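Local coordinates for protein phenol hydroxylase component phN (Pseudomonas stutzeri, PDB 3U52) that probably forms the diiron oxygenase subunit of a multicomponent phenol hydroxylase, in which phenol is hydroxylated with molecular oxygen, at residues A[255-267]-A[313-325]. Sequence-based numbering, arbitrary orientation.
Sequences VPIVQRWIDKWFW and YGIRPPKYQDVAN
D263 on helix 254-283 takes hold of the loop leading into helix 321-327. Its CB lies 4.2 Å from CB of K319, and CG, beside the backbone N (chi1 -69°), turns the carboxylate to the loop and lies 3.7 Å from CB of K319. There OD1 uses its syn lone pair to accept from NH2 of R316 at 2.6 Å. OD2 takes two donors: NH1 of R316 on its syn side, and N of K319, 2.9 Å away and well above the carboxylate plane. The salt bridge is end-on, carboxylate and guanidinium nearly coplanar (11° apart), while NH1 also donates to the carbonyl O of P317, the next residue. The amide of Q259 stacks over one guanidinium face.

I262 and I315 meet tip to tip, CD1 to CG2 at 4.0 Å; P318 presses CB to 3.4 Å from CG of F266, whose CZ meets CB of A324 edge-on at 3.7 Å. F266 also touches a bound xenon, and W267 packs on C436 of the zinc site. A bidentate salt bridge thus pins the loop to a helix of the diiron hydroxylase fold, beside the Cys4 zinc site, where K319 and Y320 also bind D438.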
loop_
_atom_site.group_PDB
_atom_site.type_symbol
_atom_site.label_atom_id
_atom_site.label_comp_id
_atom_site.label_asym_id
_atom_site.label_seq_id
_atom_site.Cartn_x
_atom_site.Cartn_y
_atom_site.Cartn_z
ATOM N N VAL A 255 -13.999 -41.412 19.924
ATOM C CA VAL A 255 -14.843 -40.381 20.552
ATOM C C VAL A 255 -14.360 -40.066 21.961
ATOM O O VAL A 255 -14.207 -38.869 22.295
ATOM C CB VAL A 255 -16.408 -40.710 20.483
ATOM C CG1 VAL A 255 -17.208 -39.781 21.400
ATOM C CG2 VAL A 255 -16.907 -40.611 19.055
ATOM N N PRO A 256 -14.128 -41.111 22.811
ATOM C CA PRO A 256 -13.644 -40.752 24.159
ATOM C C PRO A 256 -12.227 -40.138 24.189
ATOM O O PRO A 256 -11.931 -39.336 25.075
ATOM C CB PRO A 256 -13.660 -42.086 24.908
ATOM C CG PRO A 256 -13.557 -43.112 23.805
ATOM C CD PRO A 256 -14.367 -42.567 22.688
ATOM N N ILE A 257 -11.368 -40.504 23.237
ATOM C CA ILE A 257 -10.025 -39.907 23.175
ATOM C C ILE A 257 -10.146 -38.399 22.866
ATOM O O ILE A 257 -9.477 -37.575 23.496
ATOM C CB ILE A 257 -9.153 -40.584 22.075
ATOM C CG1 ILE A 257 -9.042 -42.115 22.346
ATOM C CG2 ILE A 257 -7.773 -39.863 21.992
ATOM C CD1 ILE A 257 -8.369 -42.898 21.203
ATOM N N VAL A 258 -10.980 -38.076 21.870
ATOM C CA VAL A 258 -11.214 -36.692 21.470
ATOM C C VAL A 258 -11.854 -35.948 22.608
ATOM O O VAL A 258 -11.544 -34.795 22.831
ATOM C CB VAL A 258 -12.116 -36.574 20.194
ATOM C CG1 VAL A 258 -12.530 -35.142 19.957
ATOM C CG2 VAL A 258 -11.370 -37.079 18.954
ATOM N N GLN A 259 -12.752 -36.600 23.348
ATOM C CA GLN A 259 -13.386 -35.922 24.499
ATOM C C GLN A 259 -12.352 -35.466 25.535
ATOM O O GLN A 259 -12.410 -34.327 26.065
ATOM C CB GLN A 259 -14.447 -36.826 25.195
ATOM C CG GLN A 259 -15.133 -36.044 26.344
ATOM C CD GLN A 259 -16.033 -34.950 25.803
ATOM O OE1 GLN A 259 -15.822 -33.740 26.030
ATOM N NE2 GLN A 259 -17.034 -35.354 25.090
ATOM N N ARG A 260 -11.426 -36.355 25.858
ATOM C CA ARG A 260 -10.366 -36.012 26.793
ATOM C C ARG A 260 -9.493 -34.861 26.271
ATOM O O ARG A 260 -9.072 -34.009 27.060
ATOM C CB ARG A 260 -9.453 -37.214 27.073
ATOM C CG ARG A 260 -10.049 -38.250 28.040
ATOM C CD ARG A 260 -9.089 -39.476 28.175
ATOM N NE ARG A 260 -9.894 -40.697 28.024
ATOM C CZ ARG A 260 -9.652 -41.697 27.189
ATOM N NH1 ARG A 260 -8.567 -41.722 26.424
ATOM N NH2 ARG A 260 -10.505 -42.705 27.165
ATOM N N TRP A 261 -9.155 -34.880 24.979
ATOM C CA TRP A 261 -8.385 -33.749 24.394
ATOM C C TRP A 261 -9.156 -32.451 24.434
ATOM O O TRP A 261 -8.567 -31.416 24.648
ATOM C CB TRP A 261 -7.932 -33.994 22.948
ATOM C CG TRP A 261 -6.922 -35.102 22.834
ATOM C CD1 TRP A 261 -6.052 -35.524 23.798
ATOM C CD2 TRP A 261 -6.647 -35.872 21.669
ATOM N NE1 TRP A 261 -5.271 -36.552 23.310
ATOM C CE2 TRP A 261 -5.609 -36.779 22.003
ATOM C CE3 TRP A 261 -7.178 -35.880 20.367
ATOM C CZ2 TRP A 261 -5.065 -37.695 21.067
ATOM C CZ3 TRP A 261 -6.649 -36.805 19.443
ATOM C CH2 TRP A 261 -5.619 -37.699 19.814
ATOM N N ILE A 262 -10.463 -32.498 24.183
ATOM C CA ILE A 262 -11.286 -31.276 24.261
ATOM C C ILE A 262 -11.225 -30.761 25.727
ATOM O O ILE A 262 -11.006 -29.584 25.971
ATOM C CB ILE A 262 -12.727 -31.548 23.783
ATOM C CG1 ILE A 262 -12.802 -31.681 22.238
ATOM C CG2 ILE A 262 -13.705 -30.511 24.285
ATOM C CD1 ILE A 262 -14.165 -32.158 21.720
ATOM N N ASP A 263 -11.427 -31.636 26.698
ATOM C CA ASP A 263 -11.365 -31.215 28.106
ATOM C C ASP A 263 -10.000 -30.606 28.467
ATOM O O ASP A 263 -9.952 -29.537 29.099
ATOM C CB ASP A 263 -11.618 -32.412 29.012
ATOM C CG ASP A 263 -13.065 -32.932 28.962
ATOM O OD1 ASP A 263 -13.265 -34.095 29.412
ATOM O OD2 ASP A 263 -14.009 -32.245 28.490
ATOM N N LYS A 264 -8.905 -31.274 28.070
ATOM C CA LYS A 264 -7.510 -30.758 28.320
ATOM C C LYS A 264 -7.228 -29.386 27.632
ATOM O O LYS A 264 -6.762 -28.417 28.268
ATOM C CB LYS A 264 -6.483 -31.769 27.821
ATOM C CG LYS A 264 -5.026 -31.298 27.940
ATOM C CD LYS A 264 -4.064 -32.338 27.362
ATOM C CE LYS A 264 -2.742 -31.635 27.164
ATOM N NZ LYS A 264 -1.725 -32.655 26.663
ATOM N N TRP A 265 -7.567 -29.279 26.352
ATOM C CA TRP A 265 -7.151 -28.120 25.594
ATOM C C TRP A 265 -8.115 -26.975 25.787
ATOM O O TRP A 265 -7.727 -25.839 25.676
ATOM C CB TRP A 265 -6.973 -28.498 24.097
ATOM C CG TRP A 265 -5.669 -29.288 24.016
ATOM C CD1 TRP A 265 -5.539 -30.628 23.862
ATOM C CD2 TRP A 265 -4.328 -28.767 24.209
ATOM N NE1 TRP A 265 -4.201 -30.988 23.930
ATOM C CE2 TRP A 265 -3.445 -29.851 24.102
ATOM C CE3 TRP A 265 -3.801 -27.475 24.390
ATOM C CZ2 TRP A 265 -2.025 -29.703 24.205
ATOM C CZ3 TRP A 265 -2.382 -27.316 24.512
ATOM C CH2 TRP A 265 -1.531 -28.432 24.415
ATOM N N PHE A 266 -9.387 -27.274 26.049
ATOM C CA PHE A 266 -10.262 -26.213 26.562
ATOM C C PHE A 266 -9.598 -25.564 27.751
ATOM O O PHE A 266 -9.512 -24.314 27.811
ATOM C CB PHE A 266 -11.661 -26.700 27.015
ATOM C CG PHE A 266 -12.432 -25.629 27.735
ATOM C CD1 PHE A 266 -12.590 -25.675 29.126
ATOM C CD2 PHE A 266 -12.924 -24.518 27.010
ATOM C CE1 PHE A 266 -13.251 -24.652 29.800
ATOM C CE2 PHE A 266 -13.637 -23.490 27.697
ATOM C CZ PHE A 266 -13.751 -23.554 29.091
ATOM N N TRP A 267 -9.155 -26.382 28.705
ATOM C CA TRP A 267 -8.707 -25.857 29.986
ATOM C C TRP A 267 -7.338 -25.153 29.864
ATOM O O TRP A 267 -7.162 -24.045 30.340
ATOM C CB TRP A 267 -8.763 -26.898 31.116
ATOM C CG TRP A 267 -8.454 -26.199 32.421
ATOM C CD1 TRP A 267 -7.266 -26.177 33.079
ATOM C CD2 TRP A 267 -9.365 -25.423 33.213
ATOM N NE1 TRP A 267 -7.372 -25.413 34.204
ATOM C CE2 TRP A 267 -8.647 -24.927 34.307
ATOM C CE3 TRP A 267 -10.714 -25.075 33.078
ATOM C CZ2 TRP A 267 -9.237 -24.100 35.304
ATOM C CZ3 TRP A 267 -11.308 -24.262 34.066
ATOM C CH2 TRP A 267 -10.574 -23.791 35.157
ATOM N N TYR A 313 -22.336 -36.776 17.811
ATOM C CA TYR A 313 -21.197 -37.725 17.850
ATOM C C TYR A 313 -21.006 -38.336 19.218
ATOM O O TYR A 313 -20.149 -39.194 19.381
ATOM C CB TYR A 313 -19.892 -37.043 17.452
ATOM C CG TYR A 313 -19.915 -36.393 16.101
ATOM C CD1 TYR A 313 -19.846 -35.006 15.968
ATOM C CD2 TYR A 313 -20.033 -37.165 14.953
ATOM C CE1 TYR A 313 -19.874 -34.404 14.731
ATOM C CE2 TYR A 313 -20.064 -36.577 13.692
ATOM C CZ TYR A 313 -19.975 -35.198 13.590
ATOM O OH TYR A 313 -20.003 -34.658 12.324
ATOM N N GLY A 314 -21.793 -37.919 20.204
ATOM C CA GLY A 314 -21.558 -38.386 21.571
ATOM C C GLY A 314 -20.605 -37.485 22.366
ATOM O O GLY A 314 -20.111 -37.888 23.422
ATOM N N ILE A 315 -20.357 -36.266 21.884
ATOM C CA ILE A 315 -19.407 -35.342 22.558
ATOM C C ILE A 315 -20.168 -34.442 23.559
ATOM O O ILE A 315 -21.261 -33.992 23.264
ATOM C CB ILE A 315 -18.618 -34.477 21.500
ATOM C CG1 ILE A 315 -17.612 -35.330 20.719
ATOM C CG2 ILE A 315 -17.987 -33.190 22.106
ATOM C CD1 ILE A 315 -16.461 -35.917 21.532
ATOM N N ARG A 316 -19.648 -34.232 24.757
ATOM C CA ARG A 316 -20.291 -33.273 25.696
ATOM C C ARG A 316 -19.416 -32.006 25.791
ATOM O O ARG A 316 -18.263 -32.024 25.359
ATOM C CB ARG A 316 -20.493 -33.892 27.083
ATOM C CG ARG A 316 -19.198 -34.461 27.651
ATOM C CD ARG A 316 -19.114 -34.583 29.157
ATOM N NE ARG A 316 -17.846 -35.211 29.533
ATOM C CZ ARG A 316 -16.677 -34.564 29.595
ATOM N NH1 ARG A 316 -16.619 -33.261 29.329
ATOM N NH2 ARG A 316 -15.568 -35.209 29.921
ATOM N N PRO A 317 -19.974 -30.898 26.334
ATOM C CA PRO A 317 -19.145 -29.679 26.457
ATOM C C PRO A 317 -17.936 -29.930 27.368
ATOM O O PRO A 317 -17.950 -30.880 28.228
ATOM C CB PRO A 317 -20.113 -28.625 27.044
ATOM C CG PRO A 317 -21.496 -29.226 26.952
ATOM C CD PRO A 317 -21.368 -30.713 26.838
ATOM N N PRO A 318 -16.872 -29.104 27.232
ATOM C CA PRO A 318 -15.676 -29.359 28.065
ATOM C C PRO A 318 -15.919 -29.352 29.584
ATOM O O PRO A 318 -16.716 -28.561 30.115
ATOM C CB PRO A 318 -14.695 -28.216 27.677
ATOM C CG PRO A 318 -15.227 -27.685 26.411
ATOM C CD PRO A 318 -16.694 -27.923 26.351
ATOM N N LYS A 319 -15.227 -30.254 30.259
ATOM C CA LYS A 319 -15.228 -30.335 31.730
ATOM C C LYS A 319 -14.750 -29.001 32.335
ATOM O O LYS A 319 -13.815 -28.373 31.817
ATOM C CB LYS A 319 -14.291 -31.502 32.093
ATOM C CG LYS A 319 -14.282 -31.954 33.504
ATOM C CD LYS A 319 -13.568 -33.293 33.600
ATOM C CE LYS A 319 -12.125 -33.153 33.191
ATOM N NZ LYS A 319 -11.324 -34.348 33.562
ATOM N N TYR A 320 -15.395 -28.561 33.422
ATOM C CA TYR A 320 -15.114 -27.261 34.063
ATOM C C TYR A 320 -15.446 -26.019 33.217
ATOM O O TYR A 320 -15.031 -24.945 33.599
ATOM C CB TYR A 320 -13.665 -27.116 34.640
ATOM C CG TYR A 320 -13.248 -28.307 35.470
ATOM C CD1 TYR A 320 -12.234 -29.157 35.043
ATOM C CD2 TYR A 320 -13.915 -28.617 36.649
ATOM C CE1 TYR A 320 -11.911 -30.294 35.776
ATOM C CE2 TYR A 320 -13.578 -29.725 37.391
ATOM C CZ TYR A 320 -12.596 -30.558 36.956
ATOM O OH TYR A 320 -12.284 -31.660 37.737
ATOM N N GLN A 321 -16.199 -26.128 32.123
ATOM C CA GLN A 321 -16.512 -24.892 31.400
ATOM C C GLN A 321 -17.309 -23.960 32.322
ATOM O O GLN A 321 -17.147 -22.763 32.219
ATOM C CB GLN A 321 -17.231 -25.125 30.054
ATOM C CG GLN A 321 -18.677 -25.505 30.196
ATOM C CD GLN A 321 -19.471 -25.410 28.914
ATOM O OE1 GLN A 321 -18.956 -25.083 27.840
ATOM N NE2 GLN A 321 -20.750 -25.716 29.020
ATOM N N ASP A 322 -18.116 -24.511 33.253
ATOM C CA ASP A 322 -18.823 -23.688 34.276
ATOM C C ASP A 322 -17.933 -22.845 35.180
ATOM O O ASP A 322 -18.300 -21.739 35.579
ATOM C CB ASP A 322 -19.752 -24.522 35.182
ATOM C CG ASP A 322 -19.041 -25.761 35.862
ATOM O OD1 ASP A 322 -18.501 -26.722 35.162
ATOM O OD2 ASP A 322 -19.099 -25.809 37.131
ATOM N N VAL A 323 -16.786 -23.411 35.545
ATOM C CA VAL A 323 -15.811 -22.722 36.369
ATOM C C VAL A 323 -15.276 -21.536 35.550
ATOM O O VAL A 323 -15.087 -20.453 36.092
ATOM C CB VAL A 323 -14.672 -23.690 36.813
ATOM C CG1 VAL A 323 -13.619 -22.954 37.543
ATOM C CG2 VAL A 323 -15.204 -24.840 37.695
ATOM N N ALA A 324 -15.023 -21.745 34.250
ATOM C CA ALA A 324 -14.464 -20.706 33.370
ATOM C C ALA A 324 -15.521 -19.603 33.130
ATOM O O ALA A 324 -15.200 -18.386 33.116
ATOM C CB ALA A 324 -14.012 -21.335 32.054
ATOM N N ASN A 325 -16.777 -20.012 32.924
ATOM C CA ASN A 325 -17.901 -19.016 32.750
ATOM C C ASN A 325 -18.009 -18.101 33.954
ATOM O O ASN A 325 -18.027 -16.901 33.807
ATOM C CB ASN A 325 -19.250 -19.696 32.466
ATOM C CG ASN A 325 -19.220 -20.482 31.186
ATOM O OD1 ASN A 325 -18.275 -20.347 30.382
ATOM N ND2 ASN A 325 -20.236 -21.322 30.972
HETATM O O HOH W 1 -11.146 -29.276 31.409
#